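Local coordinates for protein putative NADP oxidoreductase BF3122 (Bacteroides fragilis, PDB 3D1L) that probably acts as an NADP-dependent oxidoreductase, pairing a Rossmann-type nucleotide-binding domain with a helical domain of the 6-phosphogluconate dehydrogenase type that joins two subunits, at residues B[166-169]-B[170-173]; B[178-181]-B[182-186]; B[67-70]-B[71-74]. One frame throughout, in Å; residues are numbered along the deposited sequence.

Overall arrangement
From the N terminus the chain meets interaction 3 first, where the loop 67-70 runs into strand 71-74, an inner strand of the Rossmann sheet. Well downstream, interaction 1 marks the turn from strand 163-165 at the sheet's far edge into the long helix 168-198. Interaction 2 follows on that same helix, its centre about 18 Å from that of interaction 1. All three are local contacts between residues close in sequence; they come in series, so none nests within or crosses another. Interaction 3 lies apart, about 10 Å from interaction 1 and about 17 Å from interaction 2, between nearest atoms. Interactions 1 and 2 follow the helix out of the sheet-bearing half, and both touch the second subunit.

Interaction 1. Residues B[166-169]-B[170-173]; sequences ADSE and QRKS
The guanidinium of Arg171 carries CA of Ser168 over one face and has the carbonyl O of Ala166 near its plane at an edge. Its NH2 gives a hydrogen bond of 2.8 Å to Ser168 OG, which sits 31° out of the guanidinium plane. Between NH1 and Ala166 O the gap is 4.2 Å, and a water bridges the two, accepting from NH1 and donating to the carbonyl. Outside this turn, Glu142 OE1 forms a salt bridge with Arg171 NH1 and is hydrogen-bonded to Ser168 OG, while Ile105 O takes a bond from Arg171 NH2. Ser168, Ile105, Glu142 and the water thus share the N-H groups of the buried guanidinium, whose charge Glu142 would be expected to compensate. A second flat group, the amide of Gln170, turns back on the chain. Its OE1 takes the backbone N-H of Asp167 at 2.9 Å, in the carbonyl plane, and also lies 3.4 Å from CB of Ala166. Glutamine suits this place because its CG, anti to the carbonyl carbon (chi1 -70°), starts an extended chain long enough to reach back three residues. Arg171 N bonds to Asp167 O and Lys172 N to Ser168 O, the first i to i-4 bonds of the helix. Asp167 stands at the N-cap, yet its carboxylate makes no capping bond; the bond from Asp167 N to the Gln170 side chain is one half of a capping box, at the N terminus of helix 168-198.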
# COMPACT_ATOMS: atom_id res chain seq x y z
N ALA B 166 10.55 -2.24 26.66
CA ALA B 166 9.12 -2.58 26.77
C ALA B 166 8.95 -3.98 27.36
O ALA B 166 9.78 -4.86 27.10
CB ALA B 166 8.42 -2.43 25.40
N ASP B 167 7.91 -4.18 28.16
CA ASP B 167 7.55 -5.48 28.75
C ASP B 167 6.87 -6.40 27.74
O ASP B 167 6.46 -5.94 26.67
CB ASP B 167 6.56 -5.27 29.89
CG ASP B 167 7.23 -4.87 31.18
OD1 ASP B 167 8.49 -4.84 31.21
OD2 ASP B 167 6.50 -4.59 32.15
N SER B 168 6.70 -7.67 28.10
CA SER B 168 6.08 -8.62 27.18
C SER B 168 4.63 -8.22 26.89
O SER B 168 4.12 -8.44 25.78
CB SER B 168 6.19 -10.05 27.71
OG SER B 168 7.46 -10.62 27.41
N GLU B 169 4.02 -7.61 27.91
CA GLU B 169 2.63 -7.16 27.88
C GLU B 169 2.47 -5.97 26.94
O GLU B 169 1.64 -6.00 26.05
CB GLU B 169 2.15 -6.86 29.32
CG GLU B 169 0.74 -6.26 29.40
CD GLU B 169 0.13 -6.32 30.81
OE1 GLU B 169 0.89 -6.46 31.81
OE2 GLU B 169 -1.12 -6.23 30.92
N GLN B 170 3.27 -4.93 27.12
CA GLN B 170 3.29 -3.83 26.15
C GLN B 170 3.56 -4.35 24.74
O GLN B 170 2.98 -3.87 23.77
CB GLN B 170 4.34 -2.78 26.49
CG GLN B 170 4.10 -1.90 27.74
CD GLN B 170 5.38 -1.13 28.13
OE1 GLN B 170 6.47 -1.71 28.14
NE2 GLN B 170 5.25 0.16 28.43
N ARG B 171 4.46 -5.32 24.60
CA ARG B 171 4.94 -5.75 23.27
C ARG B 171 3.84 -6.54 22.52
O ARG B 171 3.65 -6.39 21.31
CB ARG B 171 6.25 -6.53 23.38
CG ARG B 171 6.85 -6.96 22.04
CD ARG B 171 8.15 -7.77 22.18
NE ARG B 171 7.97 -9.05 22.87
CZ ARG B 171 8.34 -9.28 24.12
NH1 ARG B 171 8.91 -8.32 24.84
NH2 ARG B 171 8.14 -10.48 24.66
N LYS B 172 3.11 -7.37 23.24
CA LYS B 172 1.95 -8.03 22.66
C LYS B 172 0.95 -7.02 22.12
O LYS B 172 0.46 -7.17 21.01
CB LYS B 172 1.26 -8.95 23.67
CG LYS B 172 1.38 -10.41 23.32
CD LYS B 172 0.10 -11.21 23.64
CE LYS B 172 -0.23 -11.19 25.14
NZ LYS B 172 -1.56 -11.84 25.41
N SER B 173 0.66 -5.99 22.92
CA SER B 173 -0.22 -4.90 22.55
C SER B 173 0.21 -4.21 21.26
O SER B 173 -0.61 -3.96 20.38
CB SER B 173 -0.26 -3.88 23.69
OG SER B 173 -1.07 -4.36 24.76
O HOH W 1 10.35 -5.75 24.27

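Interaction 2. Residues B[178-181]-B[182-186]; sequences AVFT and CNFTN. With MPR (2-mercapto-propion aldehyde), chain E.
Phe180 and Phe184 pack edge-to-face, one turn apart where helix 168-198 widens into a pi-type turn. This part of the helix belongs to the region assigned to the 6-phosphogluconate dehydrogenase C-terminal clan and is buried, with the second subunit packed against it. The edge of Phe184 is directed at the face of Phe180, with centroids 5.1 Å apart, planes at 79° and CD2 of Phe184 3.6 Å from CD1 of Phe180. One face of Phe184 receives Val179: CG1, anti to the backbone N (chi1 170°), lies 3.8 Å from the ring centroid in a CH-pi contact. A branched aliphatic residue suits this place, since its second methyl, CG2, is left to look toward the bound 2-mercapto-propion aldehyde. Phe184 also meets Tyr255 of the second subunit edge-to-face, so this aromatic cluster extends into the dimer interface.

The wide turn shows in the backbone. Phe184 N bonds to Val179 O at 2.9 Å, five residues back, whereas Asn183 N reaches the same oxygen only weakly. Just before it, Cys182 N still makes the ordinary four-residue bond to Ala178 O. Along the ligand side of the helix, Cys182 SG is covalently bound to S3 of the aldehyde, a link stretched in the model, and the small Ala178 leaves room for the ligand, its CB 3.6 Å from C3. The widening also sends the backbone N of Thr185 weakly to Phe180 O. The Thr185 hydroxyl takes over at the next carbonyl, OG1 donating to Thr181 O at 3.0 Å from 60° above the carbonyl plane.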
# COMPACT_ATOMS: atom_id res chain seq x y z
N ALA B 178 0.04 -3.71 15.25
CA ALA B 178 0.88 -3.83 14.04
C ALA B 178 0.29 -4.81 13.06
O ALA B 178 0.54 -4.73 11.87
CB ALA B 178 2.33 -4.28 14.41
N VAL B 179 -0.45 -5.81 13.56
CA VAL B 179 -1.05 -6.74 12.60
C VAL B 179 -2.10 -5.99 11.75
O VAL B 179 -2.14 -6.15 10.51
CB VAL B 179 -1.64 -8.03 13.25
CG1 VAL B 179 -2.47 -8.82 12.23
CG2 VAL B 179 -0.55 -8.90 13.84
N PHE B 180 -2.94 -5.18 12.41
CA PHE B 180 -3.85 -4.27 11.67
C PHE B 180 -3.09 -3.34 10.77
O PHE B 180 -3.36 -3.20 9.57
CB PHE B 180 -4.70 -3.44 12.64
CG PHE B 180 -5.81 -4.22 13.28
CD1 PHE B 180 -7.05 -4.33 12.66
CD2 PHE B 180 -5.59 -4.90 14.48
CE1 PHE B 180 -8.08 -5.08 13.25
CE2 PHE B 180 -6.62 -5.65 15.08
CZ PHE B 180 -7.86 -5.74 14.45
N THR B 181 -2.12 -2.67 11.37
CA THR B 181 -1.41 -1.62 10.66
C THR B 181 -0.69 -2.11 9.42
O THR B 181 -0.67 -1.40 8.41
CB THR B 181 -0.43 -0.87 11.57
OG1 THR B 181 -1.20 -0.22 12.59
CG2 THR B 181 0.31 0.18 10.77
N CYS B 182 -0.06 -3.28 9.51
CA CYS B 182 0.82 -3.75 8.42
C CYS B 182 0.23 -4.91 7.64
O CYS B 182 0.23 -4.91 6.40
CB CYS B 182 2.14 -4.28 8.99
SG CYS B 182 3.24 -3.10 9.82
N ASN B 183 -0.18 -5.95 8.37
CA ASN B 183 -0.57 -7.21 7.74
C ASN B 183 -1.89 -7.05 7.01
O ASN B 183 -1.99 -7.43 5.84
CB ASN B 183 -0.70 -8.32 8.79
CG ASN B 183 0.62 -8.69 9.44
OD1 ASN B 183 0.63 -9.37 10.46
ND2 ASN B 183 1.73 -8.23 8.87
N PHE B 184 -2.90 -6.51 7.71
CA PHE B 184 -4.24 -6.36 7.13
C PHE B 184 -4.26 -5.26 6.05
O PHE B 184 -5.01 -5.34 5.09
CB PHE B 184 -5.29 -6.07 8.21
CG PHE B 184 -5.47 -7.19 9.22
CD1 PHE B 184 -4.94 -8.45 8.99
CD2 PHE B 184 -6.19 -6.98 10.40
CE1 PHE B 184 -5.11 -9.48 9.92
CE2 PHE B 184 -6.38 -8.01 11.33
CZ PHE B 184 -5.84 -9.26 11.08
N THR B 185 -3.46 -4.22 6.26
CA THR B 185 -3.32 -3.16 5.29
C THR B 185 -2.75 -3.69 3.98
O THR B 185 -3.30 -3.45 2.91
CB THR B 185 -2.43 -2.04 5.83
OG1 THR B 185 -3.16 -1.29 6.83
CG2 THR B 185 -2.03 -1.08 4.67
N ASN B 186 -1.65 -4.44 4.06
CA ASN B 186 -1.07 -5.02 2.84
C ASN B 186 -2.08 -5.96 2.18
O ASN B 186 -2.16 -6.00 0.95
CB ASN B 186 0.25 -5.77 3.13
CG ASN B 186 0.90 -6.28 1.87
OD1 ASN B 186 1.59 -5.54 1.15
ND2 ASN B 186 0.64 -7.55 1.55
C1 MPR E . 3.65 -8.13 12.55
O MPR E . 3.01 -9.15 12.17
C2 MPR E . 3.61 -6.76 11.95
C3 MPR E . 4.79 -5.84 12.23
S3 MPR E . 5.01 -4.61 10.91

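Interaction 3. Residues B[67-70]-B[71-74]; sequences PYAK and LYIV
Tyr72, on a strand of the Rossmann sheet, reaches back to Pro67 and Ala69 of the loop that leads into it. Strand 71-74 runs parallel between strands 12-16 and 97-100, and the backbone of Tyr72 pairs with Leu97 and Val99. From CB, the first torsion sets CG anti to the carbonyl carbon and beside the backbone N (chi1 -68°), which aims the ring at the residues before it in the chain. Further along, CE2 comes to 3.3 Å from Ala69 O, approached obliquely. CZ then meets CB of Ala69 at 3.8 Å; so small a side chain, turned toward the strand, lets the phenol end lie close against the backbone of the loop. Near the ring plane, at the edge, sits the carbonyl carbon of Pro67. A phenol suits the place because its carbons pack while its hydroxyl deals with the polar backbone of the loop: it is hydrogen-bonded to the carbonyl O of Asn66, just before the segment 67-70. Lys70, by contrast, heads away to a hydrogen bond from NZ to Glu95 O, and the apolar Leu71 packs against Leu152 and Ile155 of helix 146-157, between sheet and helix. At the tip of Tyr72, OH accepts a weak hydrogen bond of 3.3 Å from Ala69 N, the N-H...O angle being 145°.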
# COMPACT_ATOMS: atom_id res chain seq x y z
N PRO B 67 29.15 -22.80 19.58
CA PRO B 67 28.84 -22.62 21.01
C PRO B 67 29.64 -21.51 21.69
O PRO B 67 29.57 -21.39 22.93
CB PRO B 67 29.23 -23.97 21.61
CG PRO B 67 30.41 -24.38 20.79
CD PRO B 67 30.17 -23.85 19.38
N TYR B 68 30.37 -20.71 20.93
CA TYR B 68 31.36 -19.79 21.53
C TYR B 68 30.98 -18.30 21.45
O TYR B 68 31.72 -17.45 21.93
CB TYR B 68 32.78 -20.04 20.96
CG TYR B 68 33.19 -21.49 21.00
CD1 TYR B 68 33.38 -22.16 22.23
CD2 TYR B 68 33.39 -22.20 19.83
CE1 TYR B 68 33.75 -23.51 22.25
CE2 TYR B 68 33.75 -23.53 19.85
CZ TYR B 68 33.93 -24.18 21.06
OH TYR B 68 34.30 -25.52 21.03
N ALA B 69 29.78 -18.03 20.90
CA ALA B 69 29.28 -16.68 20.71
C ALA B 69 28.68 -16.10 21.98
O ALA B 69 28.29 -16.83 22.91
CB ALA B 69 28.25 -16.67 19.56
N LYS B 70 28.56 -14.78 21.98
CA LYS B 70 28.03 -14.00 23.09
C LYS B 70 26.53 -13.77 22.96
O LYS B 70 25.81 -13.66 23.96
CB LYS B 70 28.79 -12.66 23.16
CG LYS B 70 28.24 -11.60 24.09
CD LYS B 70 28.29 -11.96 25.56
CE LYS B 70 27.34 -11.01 26.31
NZ LYS B 70 27.23 -11.23 27.78
N LEU B 71 26.05 -13.70 21.73
CA LEU B 71 24.65 -13.42 21.48
C LEU B 71 24.08 -14.37 20.44
O LEU B 71 24.63 -14.52 19.35
CB LEU B 71 24.47 -11.95 21.04
CG LEU B 71 23.03 -11.51 20.76
CD1 LEU B 71 22.22 -11.51 22.06
CD2 LEU B 71 22.98 -10.11 20.12
N TYR B 72 22.96 -14.99 20.82
CA TYR B 72 22.22 -15.88 19.97
C TYR B 72 20.84 -15.27 19.70
O TYR B 72 20.03 -15.11 20.62
CB TYR B 72 22.09 -17.24 20.65
CG TYR B 72 23.43 -17.95 20.76
CD1 TYR B 72 23.83 -18.85 19.77
CD2 TYR B 72 24.30 -17.72 21.83
CE1 TYR B 72 25.05 -19.50 19.83
CE2 TYR B 72 25.54 -18.39 21.91
CZ TYR B 72 25.89 -19.26 20.90
OH TYR B 72 27.07 -19.92 20.91
N ILE B 73 20.61 -14.92 18.44
CA ILE B 73 19.35 -14.29 18.03
C ILE B 73 18.45 -15.33 17.40
O ILE B 73 18.77 -15.88 16.34
CB ILE B 73 19.55 -13.12 17.05
CG1 ILE B 73 20.51 -12.07 17.65
CG2 ILE B 73 18.15 -12.51 16.68
CD1 ILE B 73 20.91 -10.96 16.70
N VAL B 74 17.36 -15.63 18.09
CA VAL B 74 16.50 -16.73 17.71
C VAL B 74 15.23 -16.18 17.07
O VAL B 74 14.48 -15.41 17.67
CB VAL B 74 16.20 -17.65 18.93
CG1 VAL B 74 15.38 -18.85 18.53
CG2 VAL B 74 17.54 -18.07 19.62